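Local structure of C alpha-dehydrogenase (4YAG) at residues Ile17-Gly20 with Ile21-Leu25; Val165-Leu168 with Thr169-Arg173; Arg202-Arg205 with Phe206-Gly209. The protein is an NAD(H)-dependent Calpha-dehydrogenase of the short-chain dehydrogenase/reductase family that works in the pathway cleaving beta-aryl ethers of lignin. All coordinates share one frame; numbering follows the deposited sequence.

All three contacts are local, each joining side chains and backbone a few residues apart, so none closes a long loop; they follow one another along the chain without nesting or crossing. From the N terminus, contact 1 lies in helix 16-27, between strands 7-11 and 31-36 in the first beta-alpha-beta unit of the Rossmann fold, and touches the bound dinucleotide. Contact 2 belongs to helix 156-177, between strands 137-142 and 181-187, and faces the second subunit. Contact 3 shapes the loop between helices 198-201 and 213-219, beside the cofactor. Contacts 1 and 2 have their centres about 22 Å apart, and contact 3 is centred about 28 Å from each.

Contact 1 of 3, residues Ile17-Gly20 with Ile21-Leu25; sequences IGFG and IAQRL. With NAI (1,4-dihydronicotinamide adenine dinucleotide), chain C.
Ile17 and Ile21 meet on one turn of helix 16-27, the first helix of the Rossmann beta-alpha-beta unit, where the TGxxxGIG sequence of short-chain dehydrogenases runs into the helix. The backbone supplies a regular ladder of i to i+4 bonds. Ile21 N reaches Ile17 O at 2.8 Å, Ala22 N reaches Gly18 O at the same length, and Gln23 and Arg24 bond to Phe19 and Gly20 in turn.

Among apolar contacts, the branch methyl CG2 of Ile17 meets CD1 of Ile21 at 3.8 Å. Ile21 continues onto Ile238 of helix 231-244, while Ile17 packs on Pro188 and Ile191 beside the cofactor. Small residues suit the places where the helix is closely approached: Gly18 by Asn91, Ala22 by Leu32 and Leu34 of strand 31-36. With CG anti to the backbone N (chi1 180°), the Phe19 ring is placed so that CG of Gln23 lies over one face, offset toward the rim. Phe48 makes an edge-to-face contact with the same ring.

The Arg24 chain, bent at chi2 and chi3, leads away from this turn, and its NE forms a salt bridge with Asp236. At the cofactor, the early helix turn probably favours the negative diphosphate electrostatically. Ile17 N donates to NAI O1N at 2.8 Å with an N-H...O angle of 153°, while Ile17 CD1 sits 3.4 Å from NAI O4D.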
# COMPACT_ATOMS: atom_id res chain seq x y z
N ILE A 17 15.91 12.72 8.59
CA ILE A 17 15.41 11.97 9.74
C ILE A 17 16.31 10.80 10.12
O ILE A 17 16.64 10.59 11.29
CB ILE A 17 13.99 11.49 9.45
CG1 ILE A 17 13.05 12.70 9.34
CG2 ILE A 17 13.51 10.50 10.49
CD1 ILE A 17 11.62 12.34 8.92
N GLY A 18 16.73 10.03 9.12
CA GLY A 18 17.58 8.88 9.40
C GLY A 18 18.86 9.29 10.09
O GLY A 18 19.35 8.61 10.98
N PHE A 19 19.43 10.41 9.66
CA PHE A 19 20.66 10.87 10.26
C PHE A 19 20.43 11.39 11.70
O PHE A 19 21.28 11.24 12.57
CB PHE A 19 21.29 11.94 9.35
CG PHE A 19 22.58 12.51 9.88
CD1 PHE A 19 23.71 11.73 9.95
CD2 PHE A 19 22.65 13.83 10.28
CE1 PHE A 19 24.91 12.27 10.43
CE2 PHE A 19 23.84 14.36 10.74
CZ PHE A 19 24.95 13.57 10.82
N GLY A 20 19.26 11.97 11.94
CA GLY A 20 18.88 12.39 13.28
C GLY A 20 18.74 11.17 14.19
O GLY A 20 19.19 11.19 15.34
N ILE A 21 18.09 10.13 13.69
CA ILE A 21 17.97 8.86 14.41
C ILE A 21 19.37 8.27 14.68
O ILE A 21 19.69 7.85 15.79
CB ILE A 21 17.09 7.87 13.65
CG1 ILE A 21 15.64 8.37 13.60
CG2 ILE A 21 17.15 6.50 14.28
CD1 ILE A 21 14.73 7.58 12.68
N ALA A 22 20.23 8.29 13.67
CA ALA A 22 21.58 7.78 13.81
C ALA A 22 22.31 8.47 14.96
O ALA A 22 22.92 7.82 15.81
CB ALA A 22 22.34 7.96 12.53
N GLN A 23 22.27 9.79 14.98
CA GLN A 23 22.96 10.54 16.01
C GLN A 23 22.47 10.17 17.40
O GLN A 23 23.26 10.02 18.33
CB GLN A 23 22.77 12.04 15.81
CG GLN A 23 23.52 12.62 14.64
CD GLN A 23 23.03 14.02 14.32
OE1 GLN A 23 22.20 14.21 13.41
NE2 GLN A 23 23.46 14.97 15.09
N ARG A 24 21.16 10.06 17.56
CA ARG A 24 20.63 9.77 18.89
C ARG A 24 20.81 8.30 19.29
O ARG A 24 21.03 8.01 20.47
CB ARG A 24 19.18 10.23 19.01
CG ARG A 24 19.00 11.73 18.72
CD ARG A 24 20.01 12.61 19.44
NE ARG A 24 19.97 12.37 20.87
CZ ARG A 24 20.96 12.62 21.73
NH1 ARG A 24 22.12 13.13 21.31
NH2 ARG A 24 20.79 12.35 23.01
N LEU A 25 20.74 7.37 18.35
CA LEU A 25 21.07 5.99 18.69
C LEU A 25 22.54 5.84 19.11
O LEU A 25 22.83 5.17 20.09
CB LEU A 25 20.72 5.03 17.55
CG LEU A 25 19.22 4.86 17.25
CD1 LEU A 25 19.01 3.90 16.09
CD2 LEU A 25 18.47 4.35 18.49
PA NAI C . 16.23 12.87 3.16
O1A NAI C . 16.25 12.88 1.66
O2A NAI C . 16.98 13.99 3.86
O5B NAI C . 16.77 11.49 3.70
C5B NAI C . 16.45 10.32 3.01
C4B NAI C . 17.71 9.62 2.65
O4B NAI C . 17.26 8.36 2.07
C3B NAI C . 18.57 10.30 1.69
O3B NAI C . 19.94 10.40 2.15
C2B NAI C . 18.45 9.51 0.47
O2B NAI C . 19.61 9.54 -0.36
C1B NAI C . 18.09 8.17 0.92
N9A NAI C . 17.42 7.38 -0.07
C8A NAI C . 16.43 7.77 -0.96
N7A NAI C . 16.10 6.75 -1.76
C5A NAI C . 16.85 5.66 -1.42
C6A NAI C . 16.97 4.34 -1.87
N6A NAI C . 16.23 3.91 -2.98
N1A NAI C . 17.85 3.49 -1.27
C2A NAI C . 18.62 3.92 -0.24
N3A NAI C . 18.55 5.18 0.23
C4A NAI C . 17.69 6.06 -0.34
O3 NAI C . 14.69 12.97 3.52
PN NAI C . 13.89 12.61 4.87
O1N NAI C . 14.81 12.49 6.08
O2N NAI C . 12.85 13.70 4.99
O5D NAI C . 13.22 11.19 4.53
C5D NAI C . 13.21 10.11 5.47
C4D NAI C . 11.85 9.51 5.53
O4D NAI C . 10.95 10.46 6.21
C3D NAI C . 11.25 9.24 4.22
O3D NAI C . 10.67 7.92 4.23
C2D NAI C . 10.21 10.26 4.04
O2D NAI C . 9.16 9.79 3.19
C1D NAI C . 9.72 10.49 5.39
N1N NAI C . 9.05 11.69 5.71
C2N NAI C . 9.66 12.93 5.74
C3N NAI C . 8.94 14.05 6.10
C7N NAI C . 9.57 15.39 6.14
O7N NAI C . 8.91 16.44 6.32
N7N NAI C . 11.03 15.44 6.06
C4N NAI C . 7.60 13.96 6.44
C5N NAI C . 7.01 12.71 6.46
C6N NAI C . 7.73 11.60 6.12

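Contact 2 of 3, residues Val165-Leu168 with Thr169-Arg173; sequences VITL and TETIR
Thr169 folds its hydroxyl back along helix 156-177 so that OG1 donates to Val165 O at 2.8 Å. Thr169 N bonds the same oxygen at 3.0 Å from the opposite face of the carbonyl plane; OG1 lies beside the backbone N (chi1 -53°), which makes this reach possible. Thr171 behaves differently. With OG1 between its backbone N and carbonyl carbon (chi1 67°), it donates to Leu168 O at 3.0 Å from above the carbonyl plane, on the face also used by Ile172 N. In both residues the hydroxyl finds a main-chain acceptor about one turn back, which suits threonine to a buried helix; Thr169 OG1 also hydrogen-bonds Asn141 ND2.

Ile166 and Glu170 lie side by side and point the same way, CG2 of Ile166 being 3.9 Å from OE2 of Glu170. A water bonded to Thr167 OG1 also donates to Glu170 OE1, while OE2 hydrogen-bonds Tyr248 OH and forms a salt bridge with Arg262 of the second subunit. The aliphatic Leu168 and Ile172 slant across each other, CD1 to CG2 4.0 Å.

Leu168 and Ile172 pack on helix 105-133, and Thr169 on strand 181-187; Thr167 and Thr171 face Ala163 and Ala156 of the second subunit, consistent with the helical dimer interface common in this family.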
# COMPACT_ATOMS: atom_id res chain seq x y z
N VAL A 165 2.54 1.38 4.66
CA VAL A 165 3.59 1.16 5.65
C VAL A 165 3.04 1.15 7.07
O VAL A 165 3.49 0.39 7.94
CB VAL A 165 4.70 2.22 5.50
CG1 VAL A 165 5.72 2.13 6.65
CG2 VAL A 165 5.39 2.04 4.17
N ILE A 166 2.06 2.00 7.34
CA ILE A 166 1.45 2.02 8.65
C ILE A 166 0.80 0.64 8.93
O ILE A 166 1.03 0.03 9.97
CB ILE A 166 0.41 3.15 8.77
CG1 ILE A 166 1.10 4.52 8.65
CG2 ILE A 166 -0.35 3.01 10.07
CD1 ILE A 166 0.13 5.69 8.49
N THR A 167 -0.01 0.17 7.99
CA THR A 167 -0.71 -1.11 8.16
C THR A 167 0.29 -2.27 8.23
O THR A 167 0.13 -3.18 9.03
CB THR A 167 -1.71 -1.30 7.03
OG1 THR A 167 -2.66 -0.24 7.09
CG2 THR A 167 -2.43 -2.65 7.13
N LEU A 168 1.30 -2.24 7.36
CA LEU A 168 2.36 -3.25 7.39
C LEU A 168 2.91 -3.38 8.80
O LEU A 168 3.08 -4.49 9.33
CB LEU A 168 3.46 -2.84 6.41
CG LEU A 168 4.78 -3.62 6.47
CD1 LEU A 168 4.54 -5.06 6.03
CD2 LEU A 168 5.85 -2.95 5.65
N THR A 169 3.22 -2.25 9.41
CA THR A 169 3.87 -2.25 10.71
C THR A 169 2.93 -2.83 11.77
O THR A 169 3.32 -3.64 12.61
CB THR A 169 4.32 -0.85 11.12
OG1 THR A 169 5.12 -0.28 10.08
CG2 THR A 169 5.14 -0.92 12.40
N GLU A 170 1.66 -2.43 11.73
CA GLU A 170 0.68 -2.96 12.66
C GLU A 170 0.56 -4.48 12.54
O GLU A 170 0.50 -5.22 13.53
CB GLU A 170 -0.69 -2.35 12.36
CG GLU A 170 -0.81 -0.88 12.61
CD GLU A 170 -2.12 -0.28 12.08
OE1 GLU A 170 -2.81 -0.95 11.27
OE2 GLU A 170 -2.45 0.86 12.48
N THR A 171 0.51 -4.96 11.31
CA THR A 171 0.24 -6.37 11.10
C THR A 171 1.40 -7.26 11.48
O THR A 171 1.19 -8.38 11.95
CB THR A 171 -0.20 -6.66 9.65
OG1 THR A 171 0.90 -6.42 8.74
CG2 THR A 171 -1.40 -5.81 9.30
N ILE A 172 2.64 -6.80 11.29
CA ILE A 172 3.78 -7.65 11.61
C ILE A 172 4.05 -7.75 13.11
O ILE A 172 4.83 -8.60 13.53
CB ILE A 172 5.10 -7.22 10.91
CG1 ILE A 172 5.57 -5.87 11.42
CG2 ILE A 172 4.92 -7.23 9.38
CD1 ILE A 172 6.90 -5.42 10.83
N ARG A 173 3.40 -6.91 13.93
CA ARG A 173 3.75 -6.81 15.33
C ARG A 173 3.72 -8.16 16.04
O ARG A 173 4.64 -8.54 16.77
CB ARG A 173 2.84 -5.80 16.06
CG ARG A 173 3.28 -5.48 17.48
CD ARG A 173 2.35 -4.47 18.12
NE ARG A 173 3.06 -3.71 19.13
CZ ARG A 173 2.50 -2.96 20.07
NH1 ARG A 173 1.18 -2.88 20.20
NH2 ARG A 173 3.30 -2.31 20.91
O HOH W 1 -4.52 -0.62 9.04

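Contact 3 of 3, residues Arg202-Arg205 with Phe206-Gly209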
# COMPACT_ATOMS: atom_id res chain seq x y z
N ARG A 202 16.18 9.26 -7.36
CA ARG A 202 15.41 8.28 -8.12
C ARG A 202 16.36 7.29 -8.79
O ARG A 202 17.26 7.70 -9.52
CB ARG A 202 14.60 9.00 -9.21
CG ARG A 202 13.73 8.08 -10.05
CD ARG A 202 13.06 8.83 -11.21
NE ARG A 202 11.91 9.64 -10.80
CZ ARG A 202 10.63 9.40 -11.11
NH1 ARG A 202 10.26 8.35 -11.82
NH2 ARG A 202 9.70 10.24 -10.67
N PRO A 203 16.17 5.98 -8.55
CA PRO A 203 17.09 5.05 -9.22
C PRO A 203 17.00 5.15 -10.74
O PRO A 203 15.96 5.48 -11.30
CB PRO A 203 16.62 3.68 -8.73
CG PRO A 203 15.98 3.95 -7.39
CD PRO A 203 15.31 5.30 -7.56
N GLU A 204 18.12 4.87 -11.40
CA GLU A 204 18.22 5.04 -12.84
C GLU A 204 17.09 4.37 -13.62
O GLU A 204 16.58 4.92 -14.60
CB GLU A 204 19.58 4.53 -13.33
CG GLU A 204 19.82 4.74 -14.83
CD GLU A 204 19.89 6.21 -15.21
OE1 GLU A 204 20.34 7.02 -14.37
OE2 GLU A 204 19.50 6.54 -16.35
N ARG A 205 16.69 3.19 -13.19
CA ARG A 205 15.75 2.40 -13.98
C ARG A 205 14.35 3.01 -14.00
O ARG A 205 13.53 2.64 -14.84
CB ARG A 205 15.67 0.97 -13.47
CG ARG A 205 15.05 0.82 -12.11
CD ARG A 205 15.26 -0.59 -11.63
NE ARG A 205 14.52 -0.92 -10.41
CZ ARG A 205 14.89 -0.57 -9.18
NH1 ARG A 205 15.99 0.16 -8.99
NH2 ARG A 205 14.18 -0.96 -8.14
N PHE A 206 14.07 3.95 -13.08
CA PHE A 206 12.76 4.60 -13.05
C PHE A 206 12.72 5.97 -13.75
O PHE A 206 11.68 6.63 -13.74
CB PHE A 206 12.29 4.78 -11.60
CG PHE A 206 12.07 3.48 -10.86
CD1 PHE A 206 11.10 2.59 -11.28
CD2 PHE A 206 12.83 3.17 -9.75
CE1 PHE A 206 10.90 1.42 -10.62
CE2 PHE A 206 12.62 2.00 -9.07
CZ PHE A 206 11.66 1.12 -9.51
N ARG A 207 13.83 6.39 -14.34
CA ARG A 207 13.92 7.74 -14.93
C ARG A 207 13.26 7.86 -16.29
O ARG A 207 12.48 8.79 -16.54
CB ARG A 207 15.39 8.18 -15.03
CG ARG A 207 16.01 8.38 -13.68
CD ARG A 207 17.49 8.76 -13.68
NE ARG A 207 17.82 8.99 -12.29
CZ ARG A 207 18.38 10.10 -11.80
NH1 ARG A 207 18.77 11.08 -12.61
NH2 ARG A 207 18.58 10.19 -10.49
N ALA A 208 13.58 6.92 -17.19
CA ALA A 208 13.05 6.98 -18.55
C ALA A 208 11.55 6.78 -18.52
O ALA A 208 11.06 5.81 -17.95
CB ALA A 208 13.69 5.93 -19.42
N GLY A 209 10.80 7.70 -19.11
CA GLY A 209 9.35 7.52 -19.15
C GLY A 209 8.61 8.05 -17.95
O GLY A 209 7.40 7.90 -17.86
O HOH W 2 15.59 4.88 -17.06
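The Phe206 ring carries Arg205 on one face and meets Pro203 at its edge, within a loop built of two overlapping type I turns beside the Rossmann-fold cofactor site. Arg205 CG stands over the ring centre in a CH-pi contact, 4.0 Å from the centroid. Its chain then runs alongside the ring, pointing the same way, and the guanidinium ends with Phe206 CE2 over the middle of one of its faces, Arg205 CZ to Phe206 CE2 being 3.4 Å. The two planes are 45° apart, so this is no parallel stack. Outside the loop, NH1 of Arg205 forms a salt bridge with Asp64 and NH2 a hydrogen bond with Ser66, which helps to hold the guanidinium over the ring. Pro203 CD approaches in the ring plane, 3.9 Å from Phe206 CD2; the puckered proline ring also lies close to the bound dinucleotide.

Arg207 grips a single acceptor side-on: NE and NH2 both donate to Arg202 O, which lies in the guanidinium plane. NH2, at 3.0 Å from that oxygen, uses an in-plane lone pair, whereas NE approaches tilted from the carbonyl plane. Glu204 OE1 adds only a long salt bridge at 3.8 Å to Arg207 NE, from well outside the guanidinium plane, so charge attraction alone acts there.

Arg202 returns the grip. Its chain bends at chi3 (-77°), bringing NH1 within 2.9 Å of Phe206 O, while Glu216 and Asp107 hold NE and NH2. Arginine suits this buried place because its several donors can serve Glu216, Asp107 and the carbonyl of Phe206 at once. The turns close through Phe206 N to Pro203 O and Arg207 N to Glu204 O. A water donates to Glu204 O at 2.7 Å and accepts from Ala208 N at 2.9 Å.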